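Local atomic coordinates of glutathione peroxidase (Schistosoma mansoni, PDB entry 2V1M), a protein that catalyses the reduction of hydrogen peroxide to water with two molecules of glutathione, which are oxidised to glutathione disulfide. Residues I36-C41 with N128-N133; A45-Y50 with T91-V96; L68-N73 with S102-N107; G31-I36 with V139-Q144. One frame throughout, in Å; residues are numbered along the deposited sequence.

Interaction 1 of 4, residues I36-C41 with N128-N133; sequences IVNVAC and NNIKWN. With SO4 (sulfate ion), chain B; SO4 (sulfate ion), chain C.
At the C-terminal end of the central strand 33-39, just before the active-site position, Asn38 and Ala40 meet the loop 128-133. Asn38 carries the contact through its amide nitrogen. The side chain has chi1 61°, which sets CG between the backbone N and the carbonyl carbon and turns the amide to the loop. Asn38 ND2 then gives a hydrogen bond to Trp132 O, 3.1 Å away and nearly straight at 166°. The acceptor lies in the amide plane, while the donor is tilted from the carbonyl plane of Trp132. Ile130 CG2 packs 3.7 Å from the same ND2. In the thioredoxin-like fold of glutathione peroxidases this strand end leads to the catalytic position, here Cys43, assigned by similarity and oxidised to the sulfonic acid in this crystal. Asn133 ND2 is hydrogen-bonded to that sulfonic acid. The other branch of the same amide, Asn133 OD1, lies 3.4 Å from Ala40 CB. A water joins the two amides: it accepts from Asn38 ND2 at 2.9 Å and donates to Asn133 OD1 at 2.8 Å. Its bond to Val39 O is weak. Away from the strand, Lys131 NZ binds a sulfate, O1 at 2.7 Å, probably from the crystallisation liquor.

Interaction 2 of 4, residues A45-Y50 with T91-V96; sequences ATDKNY and TEKYGV
Tyr94 lies with one ring face against Tyr50 and its hydroxyl at Asp47. Tyr50 CB sits over the centre of the Tyr94 ring, 3.5 Å from the centroid and 14° off the normal, a CH-pi contact. The two rings are almost parallel, with planes at 4°. They are slid so far apart, centroids 5.0 Å, that they barely overlap. The opposite face of Tyr94 carries CG of its neighbour Lys93, offset toward the rim. Asp47 OD1 lies at the edge of the Tyr94 ring, in its plane, with the carboxylate turned 65° from the ring. Tyr94 OH donates to the anti lone pair of Asp47 OD1 at 2.6 Å. Lys93 NZ forms a salt bridge to Asp47 OD1 at 2.9 Å, coming from the syn side and somewhat out of the carboxylate plane. One oxygen thus takes two donors. The lysine gets there because its chain is extended beyond CG. Thr46 CG2 touches Tyr94 OH at 3.3 Å, and Val96 CG2 packs 3.7 Å from Tyr50 CD1. Thr46 OG1 is hydrogen-bonded to Ala40 O. Helix 46-60 of the thioredoxin-like core, just after the probable catalytic position Cys43, here packs on helix 83-94 of the insertion typical of glutathione peroxidases.

Interaction 3 of 4, residues L68-N73 with S102-N107; sequences LAFPCN and SKIKVN
The end of strand 65-71 and the loop 102-107 run at 72° to each other and come closest at Pro71 and Lys103, CA atoms 4.5 Å apart. One direct backbone hydrogen bond joins them, from Ile104 N to Pro71 O at 3.0 Å. It is close to straight, 164° at the hydrogen, and approaches nearly along the C=O axis. Lys103 CA adds a CA-H...O contact to the same oxygen, 3.2 Å from Pro71 O. In return Cys72 CA makes a CA-H...O contact to Ile104 O. A water extends the pairing by one residue, accepting from Asn73 N and donating to Ile104 O.

The Ile104 side chain reaches back to the strand. With chi1 at 60°, its CG1 is tucked over the backbone, and Ile104 CD1 comes 3.7 Å from Phe70 CD1. It approaches the phenyl ring obliquely. Cys72 SG packs 4.0 Å from Val106 CG2. The Lys103 chain passes beside Pro71, CB to CB 4.1 Å. Its CD lies near Asn73 CB, and the bend at chi3 then turns CE and NZ. NZ binds Glu79 O and Trp81 O, and also a water at 2.9 Å. Asn73 OD1 accepts from Glu79 N.

The loop 102-107, in the connection from strand 99-100 to helix 113-121, is thus bound to the C-terminal end of a parallel strand of the thioredoxin-like sheet. Strand 33-39 flanks strand 65-71 there, with Phe70 on Ile36 and Pro71 on Val39. Helix 113-121 packs on Phe70, Ile104 and Val106 through Leu114 and Tyr115. Helix 83-94 meets Pro71 through Ile86 and Ser102 through Glu83.

Interaction 4 of 4, residues G31-I36 with V139-Q144; sequences GHVCLI and VDRQGQ
Arg141 reaches along Gly31 from the turn that follows strand 136-139. Its CB lies 3.7 Å from Gly31 O. CG comes nearer to that oxygen and also packs on Val33 CG2, again at 3.7 Å. CD continues past the same carbonyl at 3.5 Å from Gly31 O. The chain is extended from CG to NE, with chi2 and chi3 both -176°. This carries the guanidinium beyond the oxygen, and chi4 near a right angle turns NH1 back to it. Arg141 NH1 donates to Gly31 O at 2.8 Å. The bond lies in the carbonyl plane and in the guanidinium plane as well. NH1 also comes to the edge of the His32 ring, whose plane is 57° from the guanidinium. NE is hydrogen-bonded outside the two segments. NH2 is held by Leu166 O and Lys63 O, so both terminal nitrogens grip backbone carbonyls, which limits the rotation of the group.

Further along, Cys34 and Val139 form an antiparallel hydrogen-bonded pair. Cys34 N binds Val139 O at 2.9 Å, and Val139 N binds Cys34 O at 2.8 Å. On the face of the sheet that carries Cys34, Val139 CG2 touches Ile36 CD1 at 3.9 Å. The type I turn Asp140 to Gly143 belongs to the beta hairpin of strands 136-139 and 145-149. Asp140 OD1 accepts from Gln142 N, an Asx turn, and from Gln144 N on the opposite face of the carboxylate.

Strand 33-39 is thus flanked by strand 136-139 here and by strand 65-71 on its other edge. Helix 159-167 packs on Val33 and Asp140 through Leu165.

Strand 33-39 runs through the set. Interaction 4 pairs its start with strand 136-139, and interaction 1 uses its C-terminal end; they share Ile36, and their centres are about 18 Å apart on opposite sides of the chain's centre. Interaction 3 lies on the neighbouring parallel strand 65-71, its centre about 8 Å from that of interaction 1, joined by backbone bonds between Val37 and both Leu68 and Phe70. Interaction 2 packs two helices, its centre about 15 Å from that of interaction 1, and is tied to it by Ala40 O and Thr46 OG1. Along the chain interaction 4 encloses interaction 1, which encloses interactions 2 and 3, themselves crossing. Interactions 1 and 2 thus bracket the probable catalytic position, Cys43.

Interaction 1 of 4, residues I36-C41 with N128-N133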
loop_
_atom_site.group_PDB
_atom_site.type_symbol
_atom_site.label_atom_id
_atom_site.label_comp_id
_atom_site.label_asym_id
_atom_site.label_seq_id
_atom_site.Cartn_x
_atom_site.Cartn_y
_atom_site.Cartn_z
ATOM N N ILE A 36 -0.309 -2.720 -2.021
ATOM C CA ILE A 36 -0.623 -1.356 -1.629
ATOM C C ILE A 36 -1.146 -1.371 -0.201
ATOM O O ILE A 36 -2.173 -2.064 0.090
ATOM C CB ILE A 36 -1.640 -0.716 -2.622
ATOM C CG1 ILE A 36 -1.058 -0.779 -4.049
ATOM C CG2 ILE A 36 -1.933 0.706 -2.150
ATOM C CD1 ILE A 36 -1.949 -0.162 -5.120
ATOM N N VAL A 37 -0.469 -0.638 0.670
ATOM C CA VAL A 37 -0.721 -0.728 2.118
ATOM C C VAL A 37 -0.952 0.666 2.652
ATOM O O VAL A 37 -0.165 1.575 2.382
ATOM C CB VAL A 37 0.529 -1.364 2.817
ATOM C CG1 VAL A 37 0.213 -1.607 4.316
ATOM C CG2 VAL A 37 0.945 -2.625 2.126
ATOM N N ASN A 38 -2.040 0.882 3.418
ATOM C CA ASN A 38 -2.200 2.140 4.156
ATOM C C ASN A 38 -1.504 1.978 5.499
ATOM O O ASN A 38 -1.662 0.947 6.144
ATOM C CB ASN A 38 -3.667 2.539 4.295
ATOM C CG ASN A 38 -4.512 1.504 5.069
ATOM O OD1 ASN A 38 -4.671 0.355 4.623
ATOM N ND2 ASN A 38 -5.088 1.927 6.200
ATOM N N VAL A 39 -0.696 2.981 5.883
ATOM C CA VAL A 39 0.203 2.827 7.008
ATOM C C VAL A 39 -0.028 3.916 8.043
ATOM O O VAL A 39 -0.703 4.927 7.809
ATOM C CB VAL A 39 1.693 2.796 6.529
ATOM C CG1 VAL A 39 1.929 1.613 5.610
ATOM C CG2 VAL A 39 2.083 4.114 5.843
ATOM N N ALA A 40 0.557 3.678 9.231
ATOM C CA ALA A 40 0.548 4.622 10.345
ATOM C C ALA A 40 1.736 4.292 11.234
ATOM O O ALA A 40 2.049 3.101 11.448
ATOM C CB ALA A 40 -0.742 4.516 11.154
ATOM N N CYS A 41 2.355 5.320 11.816
ATOM C CA CYS A 41 3.524 5.087 12.660
ATOM C C CYS A 41 3.211 4.765 14.106
ATOM O O CYS A 41 4.120 4.279 14.817
ATOM C CB CYS A 41 4.457 6.307 12.652
ATOM S SG CYS A 41 5.248 6.683 11.061
ATOM N N ASN A 128 -17.473 -2.314 3.384
ATOM C CA ASN A 128 -16.423 -2.017 2.426
ATOM C C ASN A 128 -15.376 -0.975 2.833
ATOM O O ASN A 128 -14.301 -0.923 2.223
ATOM C CB ASN A 128 -16.990 -1.655 1.052
ATOM C CG ASN A 128 -16.047 -2.073 -0.067
ATOM O OD1 ASN A 128 -15.301 -3.050 0.096
ATOM N ND2 ASN A 128 -16.083 -1.399 -1.190
ATOM N N ASN A 129 -15.679 -0.039 3.732
ATOM C CA ASN A 129 -14.649 0.922 4.149
ATOM C C ASN A 129 -13.421 0.171 4.660
ATOM O O ASN A 129 -13.507 -0.906 5.224
ATOM C CB ASN A 129 -15.152 1.812 5.311
ATOM C CG ASN A 129 -15.947 3.017 4.830
ATOM O OD1 ASN A 129 -16.328 3.096 3.656
ATOM N ND2 ASN A 129 -16.167 3.980 5.724
ATOM N N ILE A 130 -12.264 0.798 4.528
ATOM C CA ILE A 130 -11.017 0.331 5.145
ATOM C C ILE A 130 -11.243 0.345 6.665
ATOM O O ILE A 130 -11.757 1.335 7.219
ATOM C CB ILE A 130 -9.826 1.224 4.751
ATOM C CG1 ILE A 130 -9.675 1.360 3.232
ATOM C CG2 ILE A 130 -8.544 0.753 5.430
ATOM C CD1 ILE A 130 -9.554 0.026 2.493
ATOM N N LYS A 131 -10.860 -0.740 7.329
ATOM C CA LYS A 131 -11.234 -0.883 8.724
ATOM C C LYS A 131 -10.233 -0.350 9.730
ATOM O O LYS A 131 -10.629 0.058 10.828
ATOM C CB LYS A 131 -11.526 -2.327 9.042
ATOM C CG LYS A 131 -12.800 -2.811 8.400
ATOM C CD LYS A 131 -12.919 -4.327 8.562
ATOM C CE LYS A 131 -14.244 -4.884 8.078
ATOM N NZ LYS A 131 -14.532 -4.541 6.669
ATOM N N TRP A 132 -8.951 -0.332 9.385
ATOM C CA TRP A 132 -7.933 0.221 10.277
ATOM C C TRP A 132 -6.657 0.427 9.455
ATOM O O TRP A 132 -6.624 0.159 8.241
ATOM C CB TRP A 132 -7.698 -0.682 11.530
ATOM C CG TRP A 132 -7.157 0.084 12.696
ATOM C CD1 TRP A 132 -5.920 -0.044 13.271
ATOM C CD2 TRP A 132 -7.816 1.143 13.408
ATOM N NE1 TRP A 132 -5.777 0.870 14.300
ATOM C CE2 TRP A 132 -6.920 1.616 14.395
ATOM C CE3 TRP A 132 -9.102 1.737 13.327
ATOM C CZ2 TRP A 132 -7.262 2.641 15.300
ATOM C CZ3 TRP A 132 -9.439 2.755 14.238
ATOM C CH2 TRP A 132 -8.510 3.192 15.206
ATOM N N ASN A 133 -5.605 0.892 10.122
ATOM C CA ASN A 133 -4.284 0.938 9.489
ATOM C C ASN A 133 -3.855 -0.461 9.037
ATOM O O ASN A 133 -4.184 -1.472 9.657
ATOM C CB ASN A 133 -3.276 1.528 10.464
ATOM C CG ASN A 133 -3.754 2.821 11.073
ATOM O OD1 ASN A 133 -4.010 3.810 10.368
ATOM N ND2 ASN A 133 -3.919 2.810 12.398
HETATM S S SO4 B . -11.291 -5.917 5.346
HETATM O O1 SO4 B . -12.354 -4.897 5.057
HETATM O O2 SO4 B . -11.982 -7.112 5.877
HETATM O O3 SO4 B . -10.620 -6.217 4.065
HETATM O O4 SO4 B . -10.376 -5.415 6.370
HETATM S S SO4 C . -21.097 -1.939 1.957
HETATM O O1 SO4 C . -22.372 -1.764 2.663
HETATM O O2 SO4 C . -20.789 -3.376 1.962
HETATM O O3 SO4 C . -21.294 -1.460 0.585
HETATM O O4 SO4 C . -20.012 -1.203 2.612
HETATM O O HOH W 1 -3.449 3.854 7.657
#

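Interaction 2 of 4, residues A45-Y50 with T91-V96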
loop_
_atom_site.group_PDB
_atom_site.type_symbol
_atom_site.label_atom_id
_atom_site.label_comp_id
_atom_site.label_asym_id
_atom_site.label_seq_id
_atom_site.Cartn_x
_atom_site.Cartn_y
_atom_site.Cartn_z
ATOM N N ALA A 45 0.787 -2.541 15.735
ATOM C CA ALA A 45 1.270 -3.421 14.687
ATOM C C ALA A 45 2.177 -2.694 13.682
ATOM O O ALA A 45 2.551 -3.277 12.654
ATOM C CB ALA A 45 0.088 -4.121 13.975
ATOM N N THR A 46 2.544 -1.456 13.963
ATOM C CA THR A 46 3.435 -0.714 13.068
ATOM C C THR A 46 4.729 -1.472 12.855
ATOM O O THR A 46 5.197 -1.647 11.712
ATOM C CB THR A 46 3.667 0.704 13.631
ATOM O OG1 THR A 46 2.435 1.446 13.592
ATOM C CG2 THR A 46 4.768 1.430 12.839
ATOM N N ASP A 47 5.374 -1.880 13.951
ATOM C CA ASP A 47 6.670 -2.567 13.822
ATOM C C ASP A 47 6.571 -3.827 12.985
ATOM O O ASP A 47 7.366 -4.023 12.054
ATOM C CB ASP A 47 7.245 -2.919 15.211
ATOM C CG ASP A 47 7.717 -1.720 16.012
ATOM O OD1 ASP A 47 7.972 -0.612 15.482
ATOM O OD2 ASP A 47 7.833 -1.922 17.250
ATOM N N LYS A 48 5.620 -4.703 13.302
ATOM C CA LYS A 48 5.573 -5.985 12.596
ATOM C C LYS A 48 5.270 -5.794 11.107
ATOM O O LYS A 48 5.848 -6.473 10.249
ATOM C CB LYS A 48 4.654 -6.991 13.268
ATOM C CG LYS A 48 3.194 -6.738 13.297
ATOM C CD LYS A 48 2.582 -7.830 14.189
ATOM C CE LYS A 48 1.135 -7.562 14.432
ATOM N NZ LYS A 48 0.541 -8.613 15.300
ATOM N N ASN A 49 4.351 -4.860 10.812
ATOM C CA ASN A 49 4.034 -4.624 9.382
ATOM C C ASN A 49 5.249 -4.069 8.639
ATOM O O ASN A 49 5.601 -4.579 7.563
ATOM C CB ASN A 49 2.828 -3.708 9.201
ATOM C CG ASN A 49 1.539 -4.475 9.309
ATOM O OD1 ASN A 49 1.034 -5.003 8.305
ATOM N ND2 ASN A 49 0.989 -4.541 10.512
ATOM N N TYR A 50 5.870 -2.998 9.165
ATOM C CA TYR A 50 7.027 -2.434 8.448
ATOM C C TYR A 50 8.178 -3.431 8.347
ATOM O O TYR A 50 8.826 -3.520 7.311
ATOM C CB TYR A 50 7.487 -1.152 9.139
ATOM C CG TYR A 50 6.775 0.075 8.590
ATOM C CD1 TYR A 50 7.157 0.689 7.388
ATOM C CD2 TYR A 50 5.697 0.623 9.305
ATOM C CE1 TYR A 50 6.471 1.807 6.914
ATOM C CE2 TYR A 50 4.985 1.740 8.823
ATOM C CZ TYR A 50 5.379 2.326 7.625
ATOM O OH TYR A 50 4.659 3.393 7.178
ATOM N N THR A 91 12.498 5.214 7.741
ATOM C CA THR A 91 13.796 4.920 7.139
ATOM C C THR A 91 14.813 4.606 8.216
ATOM O O THR A 91 15.574 3.633 8.062
ATOM C CB THR A 91 14.250 6.015 6.184
ATOM O OG1 THR A 91 14.438 7.227 6.850
ATOM C CG2 THR A 91 13.289 6.277 5.154
ATOM N N GLU A 92 14.864 5.384 9.292
ATOM C CA GLU A 92 15.840 5.141 10.328
ATOM C C GLU A 92 15.523 3.908 11.151
ATOM O O GLU A 92 16.473 3.210 11.587
ATOM C CB GLU A 92 16.024 6.382 11.205
ATOM C CG GLU A 92 16.645 7.539 10.393
ATOM C CD GLU A 92 17.061 8.729 11.212
ATOM O OE1 GLU A 92 16.836 8.750 12.426
ATOM O OE2 GLU A 92 17.613 9.665 10.607
ATOM N N LYS A 93 14.249 3.619 11.398
ATOM C CA LYS A 93 13.916 2.499 12.264
ATOM C C LYS A 93 13.918 1.177 11.518
ATOM O O LYS A 93 14.328 0.147 12.058
ATOM C CB LYS A 93 12.576 2.695 12.979
ATOM C CG LYS A 93 12.314 1.657 14.058
ATOM C CD LYS A 93 11.106 1.962 14.925
ATOM C CE LYS A 93 11.005 0.863 15.990
ATOM N NZ LYS A 93 9.851 1.101 16.912
ATOM N N TYR A 94 13.405 1.177 10.283
ATOM C CA TYR A 94 13.187 -0.087 9.564
ATOM C C TYR A 94 14.055 -0.210 8.322
ATOM O O TYR A 94 14.094 -1.278 7.694
ATOM C CB TYR A 94 11.715 -0.247 9.161
ATOM C CG TYR A 94 10.755 -0.016 10.295
ATOM C CD1 TYR A 94 10.686 -0.866 11.381
ATOM C CD2 TYR A 94 9.866 1.063 10.233
ATOM C CE1 TYR A 94 9.782 -0.615 12.429
ATOM C CE2 TYR A 94 8.963 1.322 11.228
ATOM C CZ TYR A 94 8.925 0.501 12.323
ATOM O OH TYR A 94 7.988 0.786 13.283
ATOM N N GLY A 95 14.703 0.866 7.901
ATOM C CA GLY A 95 15.455 0.829 6.647
ATOM C C GLY A 95 14.550 0.601 5.425
ATOM O O GLY A 95 14.949 -0.058 4.466
ATOM N N VAL A 96 13.352 1.217 5.442
ATOM C CA VAL A 96 12.422 1.042 4.348
ATOM C C VAL A 96 13.070 1.415 3.002
ATOM O O VAL A 96 13.544 2.558 2.830
ATOM C CB VAL A 96 11.181 1.922 4.559
ATOM C CG1 VAL A 96 10.322 1.987 3.299
ATOM C CG2 VAL A 96 10.371 1.382 5.739
#

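Interaction 3 of 4, residues L68-N73 with S102-N107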
loop_
_atom_site.group_PDB
_atom_site.type_symbol
_atom_site.label_atom_id
_atom_site.label_comp_id
_atom_site.label_asym_id
_atom_site.label_seq_id
_atom_site.Cartn_x
_atom_site.Cartn_y
_atom_site.Cartn_z
ATOM N N LEU A 68 3.842 -0.302 -2.076
ATOM C CA LEU A 68 3.487 1.115 -2.048
ATOM C C LEU A 68 2.816 1.377 -0.708
ATOM O O LEU A 68 1.796 0.743 -0.404
ATOM C CB LEU A 68 2.518 1.487 -3.174
ATOM C CG LEU A 68 2.995 1.457 -4.611
ATOM C CD1 LEU A 68 3.312 0.134 -5.129
ATOM C CD2 LEU A 68 1.929 2.152 -5.451
ATOM N N ALA A 69 3.353 2.321 0.065
ATOM C CA ALA A 69 2.835 2.610 1.421
ATOM C C ALA A 69 2.285 4.030 1.474
ATOM O O ALA A 69 3.017 5.015 1.234
ATOM C CB ALA A 69 3.934 2.432 2.449
ATOM N N PHE A 70 0.991 4.121 1.808
ATOM C CA PHE A 70 0.246 5.375 1.890
ATOM C C PHE A 70 -0.077 5.706 3.340
ATOM O O PHE A 70 -0.946 5.073 3.937
ATOM C CB PHE A 70 -1.048 5.276 1.074
ATOM C CG PHE A 70 -0.774 5.292 -0.414
ATOM C CD1 PHE A 70 -0.666 6.505 -1.088
ATOM C CD2 PHE A 70 -0.593 4.093 -1.105
ATOM C CE1 PHE A 70 -0.359 6.549 -2.436
ATOM C CE2 PHE A 70 -0.290 4.127 -2.467
ATOM C CZ PHE A 70 -0.165 5.353 -3.131
ATOM N N PRO A 71 0.597 6.707 3.917
ATOM C CA PRO A 71 0.228 7.141 5.279
ATOM C C PRO A 71 -1.206 7.657 5.287
ATOM O O PRO A 71 -1.669 8.288 4.340
ATOM C CB PRO A 71 1.214 8.284 5.571
ATOM C CG PRO A 71 2.432 7.970 4.644
ATOM C CD PRO A 71 1.748 7.490 3.390
ATOM N N CYS A 72 -1.882 7.423 6.416
ATOM C CA CYS A 72 -3.281 7.859 6.550
ATOM C C CYS A 72 -3.563 8.044 8.029
ATOM O O CYS A 72 -3.245 7.163 8.838
ATOM C CB CYS A 72 -4.215 6.766 5.952
ATOM S SG CYS A 72 -5.967 7.117 6.206
ATOM N N ASN A 73 -4.148 9.207 8.376
ATOM C CA ASN A 73 -4.436 9.568 9.754
ATOM C C ASN A 73 -5.934 9.414 10.118
ATOM O O ASN A 73 -6.397 10.084 11.053
ATOM C CB ASN A 73 -3.964 11.001 10.060
ATOM C CG ASN A 73 -3.879 11.257 11.557
ATOM O OD1 ASN A 73 -3.528 10.373 12.337
ATOM N ND2 ASN A 73 -4.191 12.470 11.971
ATOM N N SER A 102 2.967 10.488 0.224
ATOM C CA SER A 102 2.374 11.467 1.096
ATOM C C SER A 102 1.027 10.979 1.655
ATOM O O SER A 102 0.349 10.091 1.115
ATOM C CB SER A 102 2.189 12.808 0.351
ATOM O OG SER A 102 3.423 13.477 0.155
ATOM N N LYS A 103 0.659 11.601 2.771
ATOM C CA LYS A 103 -0.547 11.213 3.514
ATOM C C LYS A 103 -1.802 11.492 2.683
ATOM O O LYS A 103 -1.927 12.529 1.989
ATOM C CB LYS A 103 -0.524 11.940 4.862
ATOM C CG LYS A 103 -1.614 11.534 5.854
ATOM C CD LYS A 103 -1.675 12.464 7.054
ATOM C CE LYS A 103 -0.360 12.471 7.833
ATOM N NZ LYS A 103 -0.480 13.292 9.074
ATOM N N ILE A 104 -2.746 10.547 2.752
ATOM C CA ILE A 104 -4.022 10.605 2.067
ATOM C C ILE A 104 -5.122 10.138 3.003
ATOM O O ILE A 104 -4.883 9.605 4.109
ATOM C CB ILE A 104 -4.022 9.722 0.809
ATOM C CG1 ILE A 104 -3.751 8.253 1.158
ATOM C CG2 ILE A 104 -3.039 10.294 -0.250
ATOM C CD1 ILE A 104 -4.115 7.265 0.035
ATOM N N LYS A 105 -6.352 10.289 2.530
ATOM C CA LYS A 105 -7.520 9.603 3.126
ATOM C C LYS A 105 -7.826 8.372 2.260
ATOM O O LYS A 105 -7.625 8.365 1.028
ATOM C CB LYS A 105 -8.719 10.536 3.185
ATOM C CG LYS A 105 -8.488 11.626 4.247
ATOM C CD LYS A 105 -9.605 12.672 4.211
ATOM C CE LYS A 105 -9.395 13.641 5.368
ATOM N NZ LYS A 105 -10.554 14.544 5.528
ATOM N N VAL A 106 -8.325 7.342 2.937
ATOM C CA VAL A 106 -8.739 6.082 2.289
ATOM C C VAL A 106 -10.251 5.836 2.340
ATOM O O VAL A 106 -10.749 5.032 1.556
ATOM C CB VAL A 106 -7.970 4.864 2.841
ATOM C CG1 VAL A 106 -6.462 5.067 2.697
ATOM C CG2 VAL A 106 -8.354 4.578 4.304
ATOM N N ASN A 107 -10.946 6.536 3.250
ATOM C CA ASN A 107 -12.394 6.457 3.390
ATOM C C ASN A 107 -13.033 7.827 3.229
ATOM O O ASN A 107 -12.393 8.852 3.435
ATOM C CB ASN A 107 -12.807 5.872 4.743
ATOM C CG ASN A 107 -12.493 4.404 4.888
ATOM O OD1 ASN A 107 -12.519 3.621 3.929
ATOM N ND2 ASN A 107 -12.212 4.009 6.104
HETATM O O HOH W 2 -5.222 11.012 6.515
HETATM O O HOH W 3 -3.000 14.612 9.700
#

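Interaction 4 of 4, residues G31-I36 with V139-Q144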
loop_
_atom_site.group_PDB
_atom_site.type_symbol
_atom_site.label_atom_id
_atom_site.label_comp_id
_atom_site.label_asym_id
_atom_site.label_seq_id
_atom_site.Cartn_x
_atom_site.Cartn_y
_atom_site.Cartn_z
ATOM N N GLY A 31 3.334 -3.629 -15.334
ATOM C CA GLY A 31 4.070 -4.872 -15.486
ATOM C C GLY A 31 4.613 -5.468 -14.196
ATOM O O GLY A 31 5.173 -6.559 -14.248
ATOM N N HIS A 32 4.451 -4.773 -13.073
ATOM C CA HIS A 32 4.910 -5.254 -11.754
ATOM C C HIS A 32 3.734 -5.592 -10.873
ATOM O O HIS A 32 2.680 -4.980 -10.972
ATOM C CB HIS A 32 5.799 -4.179 -11.112
ATOM C CG HIS A 32 7.124 -4.051 -11.829
ATOM N ND1 HIS A 32 7.812 -2.862 -11.986
ATOM C CD2 HIS A 32 7.878 -4.993 -12.457
ATOM C CE1 HIS A 32 8.920 -3.080 -12.677
ATOM N NE2 HIS A 32 8.991 -4.367 -12.965
ATOM N N VAL A 33 3.913 -6.583 -10.011
ATOM C CA VAL A 33 2.902 -6.873 -8.992
ATOM C C VAL A 33 3.051 -5.837 -7.895
ATOM O O VAL A 33 4.179 -5.567 -7.472
ATOM C CB VAL A 33 3.100 -8.311 -8.438
ATOM C CG1 VAL A 33 2.201 -8.590 -7.233
ATOM C CG2 VAL A 33 2.886 -9.331 -9.531
ATOM N N CYS A 34 1.924 -5.264 -7.428
ATOM C CA CYS A 34 1.988 -4.259 -6.393
ATOM C C CYS A 34 1.228 -4.688 -5.159
ATOM O O CYS A 34 0.133 -5.270 -5.252
ATOM C CB CYS A 34 1.423 -2.903 -6.872
ATOM S SG CYS A 34 2.291 -2.198 -8.285
ATOM N N LEU A 35 1.802 -4.372 -4.001
ATOM C CA LEU A 35 1.135 -4.556 -2.723
ATOM C C LEU A 35 0.950 -3.165 -2.130
ATOM O O LEU A 35 1.946 -2.478 -1.863
ATOM C CB LEU A 35 1.954 -5.451 -1.786
ATOM C CG LEU A 35 1.201 -5.812 -0.487
ATOM C CD1 LEU A 35 -0.026 -6.717 -0.768
ATOM C CD2 LEU A 35 2.179 -6.465 0.491
ATOM N N ILE A 36 -0.309 -2.720 -2.021
ATOM C CA ILE A 36 -0.623 -1.356 -1.629
ATOM C C ILE A 36 -1.146 -1.371 -0.201
ATOM O O ILE A 36 -2.173 -2.064 0.090
ATOM C CB ILE A 36 -1.640 -0.716 -2.622
ATOM C CG1 ILE A 36 -1.058 -0.779 -4.049
ATOM C CG2 ILE A 36 -1.933 0.706 -2.150
ATOM C CD1 ILE A 36 -1.949 -0.162 -5.120
ATOM N N VAL A 139 -2.289 -6.252 -6.352
ATOM C CA VAL A 139 -2.557 -5.789 -7.717
ATOM C C VAL A 139 -1.639 -6.566 -8.653
ATOM O O VAL A 139 -0.409 -6.648 -8.441
ATOM C CB VAL A 139 -2.296 -4.286 -7.801
ATOM C CG1 VAL A 139 -2.518 -3.757 -9.249
ATOM C CG2 VAL A 139 -3.131 -3.498 -6.803
ATOM N N ASP A 140 -2.235 -7.141 -9.705
ATOM C CA ASP A 140 -1.469 -7.949 -10.639
ATOM C C ASP A 140 -0.629 -7.086 -11.618
ATOM O O ASP A 140 -0.621 -5.847 -11.566
ATOM C CB ASP A 140 -2.418 -8.942 -11.343
ATOM C CG ASP A 140 -3.328 -8.308 -12.405
ATOM O OD1 ASP A 140 -3.151 -7.123 -12.772
ATOM O OD2 ASP A 140 -4.232 -9.063 -12.837
ATOM N N ARG A 141 0.100 -7.796 -12.486
ATOM C CA ARG A 141 0.999 -7.134 -13.444
ATOM C C ARG A 141 0.277 -6.303 -14.507
ATOM O O ARG A 141 0.963 -5.587 -15.254
ATOM C CB ARG A 141 1.880 -8.148 -14.133
ATOM C CG ARG A 141 2.925 -8.825 -13.199
ATOM C CD ARG A 141 3.823 -9.745 -13.990
ATOM N NE ARG A 141 4.810 -10.528 -13.233
ATOM C CZ ARG A 141 6.010 -10.088 -12.861
ATOM N NH1 ARG A 141 6.364 -8.825 -13.036
ATOM N NH2 ARG A 141 6.883 -10.908 -12.270
ATOM N N GLN A 142 -1.058 -6.415 -14.577
ATOM C CA GLN A 142 -1.898 -5.593 -15.453
ATOM C C GLN A 142 -2.649 -4.514 -14.682
ATOM O O GLN A 142 -3.564 -3.875 -15.213
ATOM C CB GLN A 142 -2.865 -6.474 -16.281
ATOM C CG GLN A 142 -2.150 -7.319 -17.300
ATOM C CD GLN A 142 -1.436 -8.521 -16.712
ATOM O OE1 GLN A 142 -1.995 -9.264 -15.904
ATOM N NE2 GLN A 142 -0.202 -8.725 -17.141
ATOM N N GLY A 143 -2.274 -4.273 -13.429
ATOM C CA GLY A 143 -2.817 -3.153 -12.684
ATOM C C GLY A 143 -4.210 -3.403 -12.107
ATOM O O GLY A 143 -4.893 -2.456 -11.710
ATOM N N GLN A 144 -4.608 -4.680 -12.044
ATOM C CA GLN A 144 -5.947 -5.069 -11.564
ATOM C C GLN A 144 -5.858 -5.486 -10.096
ATOM O O GLN A 144 -5.110 -6.411 -9.756
ATOM C CB GLN A 144 -6.481 -6.239 -12.390
ATOM C CG GLN A 144 -6.411 -5.978 -13.894
ATOM C CD GLN A 144 -7.244 -4.787 -14.288
ATOM O OE1 GLN A 144 -8.465 -4.816 -14.140
ATOM N NE2 GLN A 144 -6.612 -3.727 -14.768
HETATM O O HOH W 4 0.707 -3.427 -12.146
#